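Local coordinates for protein prolyl-tRNA synthetase (Naegleria fowleri, PDB 6NAB) that probably attaches L-proline to its cognate tRNA at the expense of ATP, passing through a prolyl-adenylate intermediate that is made in a class II synthetase active site, at residues Tyr219-Glu224 and Gly237-Leu242; Thr207-Glu212 and Leu476-Asp481; Gly170-Lys175 and Asn267-Ser272. All coordinates share one frame; numbering follows the deposited sequence. Where two conformers were deposited one is given.

How the contacts relate
From the N terminus the chain first runs through 170-175, then 207-212, the hairpin segments 219-224 and 237-242, the strand segment 267-272, and much later 476-481. Contact 1 closes a beta hairpin with 12 residues between its segments and lies within both of the longer loops. Contact 3 closes a loop of 91 residues inside the catalytic core. Contact 2 spans 263 residues and crosses contact 3, because 207-212 falls between its segments and 476-481 comes after them. Contacts 1 and 3 touch, strands 232-243 and 261-272 being neighbours, and together they line the AMP and proline sites. Contact 2 touches strand 219-227 of the hairpin through Lys-208 and Cys-477 and joins the core to the C-terminal domain.

Contact 1 of 3, residues Tyr219-Glu224 and Gly237-Leu242; sequences YTTTVE and GTSHHL. With AMP (adenosine monophosphate), chain M; PRO (proline), chain N.
In Thr-220 the hydroxyl OG1 lies anti to the carbonyl carbon, beside the backbone N (chi1 -69°), and the CG of His-240 is set likewise on its own residue (chi1 -44°); these torsions lay the two side chains alongside each other, pointing the same way. Thr-220 OG1 hydrogen-bonds at the imidazole edge to His-240 ND1, 2.8 Å away. At the other ring nitrogen, His-240 NE2 donates to the O atom of the bound proline over 2.9 Å. Histidine suits this place because one nitrogen fixes the ring while the other meets the ligand; Phe-214 stacks on the ring, and its backbone N bonds to Thr-220 OG1. Strands 219-227 and 232-243 form an antiparallel hairpin in the class II synthetase core, and on the face carrying Thr-220, Thr-222, Thr-238 and His-240, Thr-238 and His-240 reach the ligands. There Thr-238 OG1 donates to AMP O3P at 2.8 Å. On the other face, Ser-239 O is gripped twice by one residue: Thr-221 OG1 reaches a lone pair in the carbonyl plane at 2.9 Å, while Thr-221 N, also 2.9 Å from Ser-239 O, approaches tilted from that plane. Nearby, His-241 CB sits over the Tyr-219 ring, 3.6 Å from its centroid, a CH-pi contact. Tyr-219 OH bonds to Asp-181 of helix 177-198, and His-241 ND1 bonds to Asn-267 OD1.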
loop_
_atom_site.group_PDB
_atom_site.type_symbol
_atom_site.label_atom_id
_atom_site.label_comp_id
_atom_site.label_asym_id
_atom_site.label_seq_id
_atom_site.Cartn_x
_atom_site.Cartn_y
_atom_site.Cartn_z
ATOM N N TYR B 219 19.492 -2.376 21.374
ATOM C CA TYR B 219 20.015 -3.551 20.676
ATOM C C TYR B 219 19.157 -3.834 19.448
ATOM O O TYR B 219 17.978 -3.463 19.385
ATOM C CB TYR B 219 20.104 -4.798 21.585
ATOM C CG TYR B 219 18.777 -5.310 22.135
ATOM C CD1 TYR B 219 18.315 -4.899 23.392
ATOM C CD2 TYR B 219 18.000 -6.215 21.415
ATOM C CE1 TYR B 219 17.108 -5.365 23.911
ATOM C CE2 TYR B 219 16.783 -6.691 21.920
ATOM C CZ TYR B 219 16.338 -6.257 23.159
ATOM O OH TYR B 219 15.130 -6.724 23.643
ATOM N N THR B 220 19.771 -4.494 18.466
ATOM C CA THR B 220 19.119 -4.867 17.220
ATOM C C THR B 220 19.179 -6.382 17.086
ATOM O O THR B 220 20.250 -6.979 17.283
ATOM C CB THR B 220 19.815 -4.187 16.025
ATOM O OG1 THR B 220 19.580 -2.769 16.067
ATOM C CG2 THR B 220 19.341 -4.766 14.690
ATOM N N THR B 221 18.032 -7.004 16.799
ATOM C CA THR B 221 17.987 -8.420 16.444
ATOM C C THR B 221 17.705 -8.556 14.957
ATOM O O THR B 221 17.109 -7.677 14.338
ATOM C CB THR B 221 16.918 -9.183 17.234
ATOM O OG1 THR B 221 15.609 -8.753 16.821
ATOM C CG2 THR B 221 17.094 -8.938 18.744
ATOM N N THR B 222 18.107 -9.696 14.389
ATOM C CA THR B 222 18.074 -9.864 12.942
ATOM C C THR B 222 17.765 -11.313 12.591
ATOM O O THR B 222 18.065 -12.222 13.364
ATOM C CB THR B 222 19.434 -9.457 12.338
ATOM O OG1 THR B 222 19.423 -9.651 10.926
ATOM C CG2 THR B 222 20.583 -10.292 12.957
ATOM N N VAL B 223 17.157 -11.523 11.421
ATOM C CA VAL B 223 17.123 -12.843 10.788
ATOM C C VAL B 223 18.130 -12.807 9.646
ATOM O O VAL B 223 17.950 -12.065 8.679
ATOM C CB VAL B 223 15.721 -13.228 10.293
ATOM C CG1 VAL B 223 14.871 -13.756 11.446
ATOM C CG2 VAL B 223 15.036 -12.058 9.613
ATOM N N GLU B 224 19.208 -13.573 9.770
ATOM C CA GLU B 224 20.228 -13.621 8.733
ATOM C C GLU B 224 19.903 -14.736 7.750
ATOM O O GLU B 224 19.426 -15.804 8.141
ATOM C CB GLU B 224 21.609 -13.841 9.343
ATOM C CG GLU B 224 22.081 -12.688 10.250
ATOM C CD GLU B 224 22.427 -11.410 9.477
ATOM O OE1 GLU B 224 23.225 -11.477 8.525
ATOM O OE2 GLU B 224 21.874 -10.336 9.802
ATOM N N GLY B 237 15.844 -8.803 7.745
ATOM C CA GLY B 237 14.763 -8.108 8.436
ATOM C C GLY B 237 15.218 -7.835 9.857
ATOM O O GLY B 237 16.010 -8.622 10.383
ATOM N N THR B 238 14.782 -6.741 10.487
ATOM C CA THR B 238 15.355 -6.394 11.784
ATOM C C THR B 238 14.279 -5.958 12.765
ATOM O O THR B 238 13.250 -5.385 12.394
ATOM C CB THR B 238 16.438 -5.290 11.689
ATOM O OG1 THR B 238 16.008 -4.255 10.800
ATOM C CG2 THR B 238 17.752 -5.861 11.194
ATOM N N SER B 239 14.537 -6.246 14.037
ATOM C CA SER B 239 13.630 -5.919 15.123
ATOM C C SER B 239 14.453 -5.260 16.225
ATOM O O SER B 239 15.300 -5.914 16.848
ATOM C CB SER B 239 12.924 -7.174 15.627
ATOM O OG SER B 239 11.982 -6.831 16.620
ATOM N N HIS B 240 14.230 -3.964 16.441
ATOM C CA HIS B 240 15.057 -3.166 17.342
ATOM C C HIS B 240 14.348 -2.896 18.658
ATOM O O HIS B 240 13.148 -2.592 18.683
ATOM C CB HIS B 240 15.421 -1.807 16.739
ATOM C CG HIS B 240 15.847 -1.858 15.310
ATOM N ND1 HIS B 240 17.036 -2.425 14.906
ATOM C CD2 HIS B 240 15.242 -1.398 14.186
ATOM C CE1 HIS B 240 17.138 -2.327 13.591
ATOM N NE2 HIS B 240 16.069 -1.695 13.130
ATOM N N HIS B 241 15.107 -2.948 19.748
ATOM C CA HIS B 241 14.681 -2.360 21.006
ATOM C C HIS B 241 15.348 -0.997 21.113
ATOM O O HIS B 241 16.585 -0.908 21.137
ATOM C CB HIS B 241 15.048 -3.238 22.199
ATOM C CG HIS B 241 14.658 -2.643 23.521
ATOM N ND1 HIS B 241 13.350 -2.345 23.845
ATOM C CD2 HIS B 241 15.404 -2.272 24.591
ATOM C CE1 HIS B 241 13.306 -1.824 25.058
ATOM N NE2 HIS B 241 14.539 -1.773 25.536
ATOM N N LEU B 242 14.541 0.060 21.144
ATOM C CA LEU B 242 15.072 1.414 21.224
ATOM C C LEU B 242 15.231 1.888 22.657
ATOM O O LEU B 242 15.760 2.986 22.875
ATOM C CB LEU B 242 14.177 2.393 20.451
ATOM C CG LEU B 242 13.783 1.980 19.028
ATOM C CD1 LEU B 242 12.798 2.983 18.421
ATOM C CD2 LEU B 242 15.020 1.803 18.137
HETATM P P AMP M . 18.111 -1.629 8.581
HETATM O O1P AMP M . 17.729 -0.144 8.983
HETATM O O2P AMP M . 19.464 -1.856 7.840
HETATM O O3P AMP M . 17.948 -2.504 9.820
HETATM O "O5'" AMP M . 16.994 -2.233 7.613
HETATM C "C5'" AMP M . 15.607 -2.171 7.937
HETATM C "C4'" AMP M . 14.795 -3.021 6.995
HETATM O "O4'" AMP M . 14.916 -2.475 5.653
HETATM C "C3'" AMP M . 15.252 -4.474 6.906
HETATM O "O3'" AMP M . 14.126 -5.325 6.688
HETATM C "C2'" AMP M . 16.185 -4.465 5.687
HETATM O "O2'" AMP M . 16.291 -5.708 5.039
HETATM C "C1'" AMP M . 15.533 -3.415 4.790
HETATM N N9 AMP M . 16.459 -2.659 3.932
HETATM C C8 AMP M . 17.417 -1.773 4.347
HETATM N N7 AMP M . 17.970 -1.084 3.373
HETATM C C5 AMP M . 17.339 -1.561 2.237
HETATM C C6 AMP M . 17.453 -1.220 0.874
HETATM N N6 AMP M . 18.269 -0.263 0.411
HETATM N N1 AMP M . 16.669 -1.883 -0.010
HETATM C C2 AMP M . 15.829 -2.815 0.451
HETATM N N3 AMP M . 15.629 -3.217 1.713
HETATM C C4 AMP M . 16.414 -2.546 2.561
HETATM N N PRO N . 13.010 1.823 11.514
HETATM C CA PRO N . 13.911 0.675 11.682
HETATM C C PRO N . 14.965 0.611 10.578
HETATM O O PRO N . 15.796 -0.307 10.551
HETATM C CB PRO N . 12.966 -0.534 11.613
HETATM C CG PRO N . 11.767 -0.027 10.815
HETATM C CD PRO N . 11.618 1.405 11.252
HETATM O OXT PRO N . 15.016 1.486 9.702
#

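Contact 2 of 3, residues Thr207-Glu212 and Leu476-Asp481; sequences TKTENE and LCVPLD
Thr-207 and Val-478 pair as an antiparallel, hydrogen-bonded bridge: Val-478 N donates to Thr-207 O at 2.7 Å, and Thr-207 N returns a bond of 3.0 Å to Val-478 O. A water bonded to Thr-207 OG1 at 2.6 Å also donates to Val-478 O, and Thr-207 CG2 meets Leu-480 CD2 at 3.7 Å. Beside the bridge, the Lys-208 side chain bends at its second torsion (chi2 -66°), which brings the ammonium back to the partner strand although its CB points away from it. Lys-208 NZ donates to Leu-476 O at 3.0 Å, in the carbonyl plane, with Lys-208 CD 3.3 Å from the same oxygen. A second water accepts from Thr-209 N and gives Leu-476 O a further, weak bond. Leu-476 and Cys-477 both face Leu-508 in a classic beta bulge of strand 474-479. One shell out, Lys-208 NZ forms a salt bridge with Glu-224 OE2, an oxygen that also accepts from Thr-222 OG1. Cys-477 CB packs on Thr-222 CG2, a place where a small side chain fits. The lysine charge would probably favour the anionic form of Glu-224, while the join between domains is carried by backbone carbonyls and amides, with the ammonium serving both sides.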
loop_
_atom_site.group_PDB
_atom_site.type_symbol
_atom_site.label_atom_id
_atom_site.label_comp_id
_atom_site.label_asym_id
_atom_site.label_seq_id
_atom_site.Cartn_x
_atom_site.Cartn_y
_atom_site.Cartn_z
ATOM N N THR B 207 21.651 -11.375 17.434
ATOM C CA THR B 207 21.738 -9.960 17.749
ATOM C C THR B 207 22.900 -9.352 16.978
ATOM O O THR B 207 23.954 -9.982 16.810
ATOM C CB THR B 207 21.926 -9.719 19.254
ATOM O OG1 THR B 207 23.102 -10.397 19.704
ATOM C CG2 THR B 207 20.718 -10.209 20.038
ATOM N N LYS B 208 22.698 -8.129 16.493
ATOM C CA LYS B 208 23.796 -7.405 15.860
ATOM C C LYS B 208 24.807 -6.949 16.914
ATOM O O LYS B 208 24.455 -6.655 18.064
ATOM C CB LYS B 208 23.280 -6.190 15.088
ATOM C CG LYS B 208 22.413 -6.522 13.883
ATOM C CD LYS B 208 23.228 -7.223 12.807
ATOM C CE LYS B 208 22.574 -7.134 11.439
ATOM N NZ LYS B 208 23.359 -7.918 10.423
ATOM N N THR B 209 26.077 -6.877 16.506
ATOM C CA THR B 209 27.095 -6.296 17.372
ATOM C C THR B 209 26.897 -4.790 17.481
ATOM O O THR B 209 26.132 -4.178 16.734
ATOM C CB THR B 209 28.503 -6.583 16.843
ATOM O OG1 THR B 209 28.620 -6.044 15.516
ATOM C CG2 THR B 209 28.769 -8.073 16.825
ATOM N N GLU B 210 27.616 -4.186 18.426
ATOM C CA GLU B 210 27.417 -2.767 18.694
ATOM C C GLU B 210 27.650 -1.942 17.443
ATOM O O GLU B 210 26.937 -0.967 17.189
ATOM C CB GLU B 210 28.349 -2.299 19.819
ATOM C CG GLU B 210 27.953 -2.807 21.189
ATOM C CD GLU B 210 26.596 -2.280 21.626
ATOM O OE1 GLU B 210 26.336 -1.070 21.445
ATOM O OE2 GLU B 210 25.789 -3.077 22.149
ATOM N N ASN B 211 28.656 -2.314 16.652
ATOM C CA ASN B 211 28.992 -1.522 15.486
ATOM C C ASN B 211 27.931 -1.618 14.400
ATOM O O ASN B 211 27.884 -0.744 13.532
ATOM C CB ASN B 211 30.339 -1.948 14.914
ATOM C CG ASN B 211 30.978 -0.858 14.098
ATOM O OD1 ASN B 211 31.006 -0.910 12.871
ATOM N ND2 ASN B 211 31.518 0.144 14.788
ATOM N N GLU B 212 27.115 -2.676 14.397
ATOM C CA GLU B 212 26.179 -2.908 13.308
ATOM C C GLU B 212 24.738 -2.599 13.670
ATOM O O GLU B 212 23.872 -2.650 12.786
ATOM C CB GLU B 212 26.281 -4.365 12.828
ATOM C CG GLU B 212 27.609 -4.703 12.131
ATOM C CD GLU B 212 27.681 -4.128 10.717
ATOM O OE1 GLU B 212 26.686 -4.269 9.972
ATOM O OE2 GLU B 212 28.715 -3.538 10.355
ATOM N N LEU B 476 27.973 -10.772 11.281
ATOM C CA LEU B 476 26.617 -10.980 10.792
ATOM C C LEU B 476 25.635 -10.905 11.955
ATOM O O LEU B 476 24.738 -10.057 11.971
ATOM C CB LEU B 476 26.537 -12.333 10.061
ATOM C CG LEU B 476 27.592 -12.466 8.950
ATOM C CD1 LEU B 476 27.547 -13.835 8.270
ATOM C CD2 LEU B 476 27.432 -11.338 7.921
ATOM N N CYS B 477 25.842 -11.741 12.967
ATOM C CA CYS B 477 25.085 -11.667 14.212
ATOM C C CYS B 477 25.786 -12.518 15.262
ATOM O O CYS B 477 26.653 -13.344 14.951
ATOM C CB CYS B 477 23.638 -12.149 14.021
ATOM S SG CYS B 477 23.494 -13.936 13.713
ATOM N N VAL B 478 25.421 -12.282 16.517
ATOM C CA VAL B 478 25.695 -13.220 17.599
ATOM C C VAL B 478 24.469 -14.122 17.725
ATOM O O VAL B 478 23.405 -13.638 18.156
ATOM C CB VAL B 478 25.990 -12.493 18.916
ATOM C CG1 VAL B 478 26.172 -13.509 20.039
ATOM C CG2 VAL B 478 27.232 -11.586 18.765
ATOM N N PRO B 479 24.548 -15.391 17.328
ATOM C CA PRO B 479 23.335 -16.219 17.298
ATOM C C PRO B 479 22.688 -16.311 18.678
ATOM O O PRO B 479 23.368 -16.480 19.696
ATOM C CB PRO B 479 23.847 -17.578 16.814
ATOM C CG PRO B 479 25.057 -17.220 15.957
ATOM C CD PRO B 479 25.699 -16.069 16.696
ATOM N N LEU B 480 21.354 -16.196 18.694
ATOM C CA LEU B 480 20.596 -16.287 19.945
ATOM C C LEU B 480 20.772 -17.640 20.598
ATOM O O LEU B 480 20.918 -17.738 21.823
ATOM C CB LEU B 480 19.098 -16.059 19.683
ATOM C CG LEU B 480 18.627 -14.727 19.124
ATOM C CD1 LEU B 480 17.088 -14.665 19.131
ATOM C CD2 LEU B 480 19.224 -13.562 19.884
ATOM N N ASP B 481 20.740 -18.697 19.800
ATOM C CA ASP B 481 20.836 -20.069 20.291
ATOM C C ASP B 481 22.290 -20.516 20.156
ATOM O O ASP B 481 22.756 -20.812 19.052
ATOM C CB ASP B 481 19.894 -20.979 19.510
ATOM C CG ASP B 481 19.897 -22.415 20.028
ATOM O OD1 ASP B 481 20.680 -22.735 20.951
ATOM O OD2 ASP B 481 19.124 -23.235 19.495
HETATM O O HOH W 1 22.857 -12.708 20.963
HETATM O O HOH W 2 26.474 -7.951 13.750
#

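Contact 3 of 3, residues Gly170-Lys175 and Asn267-Ser272; sequences GHSAFK and NSWGLS. With AMP (adenosine monophosphate), chain M; PRO (proline), chain N.
Two antiparallel strands of the class II active-site sheet meet here: 164-174, which follows the motif 2 loop, and 261-272, which leads into the motif 3 helix 274-283. Gly-170 and Trp-269 form a hydrogen-bonded pair, with Gly-170 N donating to Trp-269 O at 2.8 Å. The indole folds back over its partner: Gly-170 CA lies 3.4 Å from the centroid of the six-membered ring of Trp-269, only 6° off the normal, a CH-pi contact. Glycine suits this place because it has no side chain to hold the ring off the backbone. The indole gets there with chi1 at 25°, an unusual value well away from a staggered position. Near the plane of the indole, at its edge, Ser-172 OG comes 4.0 Å from Trp-269 CZ2 and hydrogen-bonds to Glu-183. The other carboxylate oxygen of Glu-183 accepts from Asn-267 ND2, which also donates to Ala-180 O and lies 3.4 Å from Phe-174 CE2; ring and amide planes are 46° apart. On the other face of the sheet from Trp-269 and Ser-172, in the non-hydrogen-bonded pair His-171 and Ser-268, His-171 ND1 lies 3.7 Å from Ser-268 CB, and the imidazole is held by Tyr-125 and Glu-169 while His-171 NE2 approaches the bound proline's CD at 3.8 Å. Ser-268 OG bonds to Glu-121, itself a partner of the proline. Further along, AMP O3' donates to Gly-270 O at 2.8 Å, and Ser-272 OG donates to AMP N3 at 2.6 Å while also capping Arg-274 N. A strand that binds ribose and adenine just before its helix is characteristic of motif 3 in class II aminoacyl-tRNA synthetases.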
loop_
_atom_site.group_PDB
_atom_site.type_symbol
_atom_site.label_atom_id
_atom_site.label_comp_id
_atom_site.label_asym_id
_atom_site.label_seq_id
_atom_site.Cartn_x
_atom_site.Cartn_y
_atom_site.Cartn_z
ATOM N N GLY B 170 6.958 -1.199 11.944
ATOM C CA GLY B 170 6.143 -1.194 13.150
ATOM C C GLY B 170 6.835 -0.370 14.224
ATOM O O GLY B 170 8.061 -0.390 14.337
ATOM N N HIS B 171 6.036 0.365 15.004
ATOM C CA HIS B 171 6.552 1.249 16.057
ATOM C C HIS B 171 5.687 1.060 17.295
ATOM O O HIS B 171 4.500 1.403 17.279
ATOM C CB HIS B 171 6.544 2.713 15.610
ATOM C CG HIS B 171 7.452 2.993 14.462
ATOM N ND1 HIS B 171 8.709 3.541 14.631
ATOM C CD2 HIS B 171 7.310 2.771 13.133
ATOM C CE1 HIS B 171 9.300 3.645 13.452
ATOM N NE2 HIS B 171 8.471 3.193 12.526
ATOM N N SER B 172 6.268 0.515 18.358
ATOM C CA SER B 172 5.522 0.223 19.572
ATOM C C SER B 172 6.149 0.910 20.771
ATOM O O SER B 172 7.371 1.090 20.842
ATOM C CB SER B 172 5.451 -1.273 19.847
ATOM O OG SER B 172 4.753 -1.921 18.815
ATOM N N ALA B 173 5.290 1.285 21.717
ATOM C CA ALA B 173 5.695 1.894 22.976
ATOM C C ALA B 173 5.048 1.131 24.120
ATOM O O ALA B 173 3.871 0.764 24.035
ATOM C CB ALA B 173 5.286 3.374 23.042
ATOM N N PHE B 174 5.816 0.909 25.189
ATOM C CA PHE B 174 5.408 0.099 26.333
ATOM C C PHE B 174 5.747 0.820 27.627
ATOM O O PHE B 174 6.602 1.713 27.659
ATOM C CB PHE B 174 6.107 -1.269 26.343
ATOM C CG PHE B 174 5.878 -2.070 25.097
ATOM C CD1 PHE B 174 4.850 -3.001 25.035
ATOM C CD2 PHE B 174 6.693 -1.892 23.986
ATOM C CE1 PHE B 174 4.634 -3.743 23.875
ATOM C CE2 PHE B 174 6.475 -2.621 22.825
ATOM C CZ PHE B 174 5.436 -3.549 22.775
ATOM N N LYS B 175 5.095 0.384 28.715
ATOM C CA LYS B 175 5.396 0.947 30.024
ATOM C C LYS B 175 6.645 0.352 30.667
ATOM O O LYS B 175 7.187 0.962 31.589
ATOM C CB LYS B 175 4.204 0.764 30.966
ATOM C CG LYS B 175 3.952 -0.679 31.358
ATOM C CD LYS B 175 2.706 -0.816 32.237
ATOM C CE LYS B 175 2.588 -2.225 32.806
ATOM N NZ LYS B 175 1.394 -2.376 33.692
ATOM N N ASN B 267 10.110 0.032 20.695
ATOM C CA ASN B 267 10.703 -0.824 19.673
ATOM C C ASN B 267 10.355 -0.260 18.302
ATOM O O ASN B 267 9.349 0.436 18.133
ATOM C CB ASN B 267 10.164 -2.269 19.710
ATOM C CG ASN B 267 10.321 -2.944 21.057
ATOM O OD1 ASN B 267 11.292 -2.719 21.782
ATOM N ND2 ASN B 267 9.348 -3.791 21.402
ATOM N N SER B 268 11.164 -0.606 17.309
ATOM C CA SER B 268 10.737 -0.479 15.925
ATOM C C SER B 268 11.262 -1.681 15.152
ATOM O O SER B 268 12.261 -2.298 15.537
ATOM C CB SER B 268 11.180 0.867 15.289
ATOM O OG SER B 268 12.583 0.940 15.099
ATOM N N TRP B 269 10.539 -2.063 14.100
ATOM C CA TRP B 269 10.889 -3.287 13.388
ATOM C C TRP B 269 10.424 -3.172 11.942
ATOM O O TRP B 269 9.328 -2.669 11.674
ATOM C CB TRP B 269 10.287 -4.537 14.067
ATOM C CG TRP B 269 9.045 -4.289 14.904
ATOM C CD1 TRP B 269 9.001 -3.920 16.216
ATOM C CD2 TRP B 269 7.667 -4.375 14.466
ATOM N NE1 TRP B 269 7.681 -3.776 16.630
ATOM C CE2 TRP B 269 6.852 -4.069 15.579
ATOM C CE3 TRP B 269 7.053 -4.723 13.254
ATOM C CZ2 TRP B 269 5.447 -4.058 15.503
ATOM C CZ3 TRP B 269 5.662 -4.712 13.177
ATOM C CH2 TRP B 269 4.875 -4.386 14.302
ATOM N N GLY B 270 11.262 -3.647 11.024
ATOM C CA GLY B 270 10.999 -3.506 9.603
ATOM C C GLY B 270 11.404 -4.676 8.722
ATOM O O GLY B 270 12.463 -5.287 8.903
ATOM N N LEU B 271 10.559 -4.980 7.743
ATOM C CA LEU B 271 10.784 -6.024 6.749
ATOM C C LEU B 271 10.459 -5.436 5.377
ATOM O O LEU B 271 9.402 -4.811 5.216
ATOM C CB LEU B 271 9.879 -7.235 7.044
ATOM C CG LEU B 271 9.992 -8.484 6.162
ATOM C CD1 LEU B 271 11.214 -9.290 6.605
ATOM C CD2 LEU B 271 8.716 -9.331 6.174
ATOM N N SER B 272 11.330 -5.654 4.381
ATOM C CA SER B 272 11.202 -4.953 3.099
ATOM C C SER B 272 11.149 -5.925 1.922
ATOM O O SER B 272 11.255 -7.148 2.075
ATOM C CB SER B 272 12.364 -3.978 2.873
ATOM O OG SER B 272 13.516 -4.662 2.391
HETATM P P AMP M . 18.111 -1.629 8.581
HETATM O O1P AMP M . 17.729 -0.144 8.983
HETATM O O2P AMP M . 19.464 -1.856 7.840
HETATM O O3P AMP M . 17.948 -2.504 9.820
HETATM O "O5'" AMP M . 16.994 -2.233 7.613
HETATM C "C5'" AMP M . 15.607 -2.171 7.937
HETATM C "C4'" AMP M . 14.795 -3.021 6.995
HETATM O "O4'" AMP M . 14.916 -2.475 5.653
HETATM C "C3'" AMP M . 15.252 -4.474 6.906
HETATM O "O3'" AMP M . 14.126 -5.325 6.688
HETATM C "C2'" AMP M . 16.185 -4.465 5.687
HETATM O "O2'" AMP M . 16.291 -5.708 5.039
HETATM C "C1'" AMP M . 15.533 -3.415 4.790
HETATM N N9 AMP M . 16.459 -2.659 3.932
HETATM C C8 AMP M . 17.417 -1.773 4.347
HETATM N N7 AMP M . 17.970 -1.084 3.373
HETATM C C5 AMP M . 17.339 -1.561 2.237
HETATM C C6 AMP M . 17.453 -1.220 0.874
HETATM N N6 AMP M . 18.269 -0.263 0.411
HETATM N N1 AMP M . 16.669 -1.883 -0.010
HETATM C C2 AMP M . 15.829 -2.815 0.451
HETATM N N3 AMP M . 15.629 -3.217 1.713
HETATM C C4 AMP M . 16.414 -2.546 2.561
HETATM N N PRO N . 13.010 1.823 11.514
HETATM C CA PRO N . 13.911 0.675 11.682
HETATM C C PRO N . 14.965 0.611 10.578
HETATM O O PRO N . 15.796 -0.307 10.551
HETATM C CB PRO N . 12.966 -0.534 11.613
HETATM C CG PRO N . 11.767 -0.027 10.815
HETATM C CD PRO N . 11.618 1.405 11.252
HETATM O OXT PRO N . 15.016 1.486 9.702
#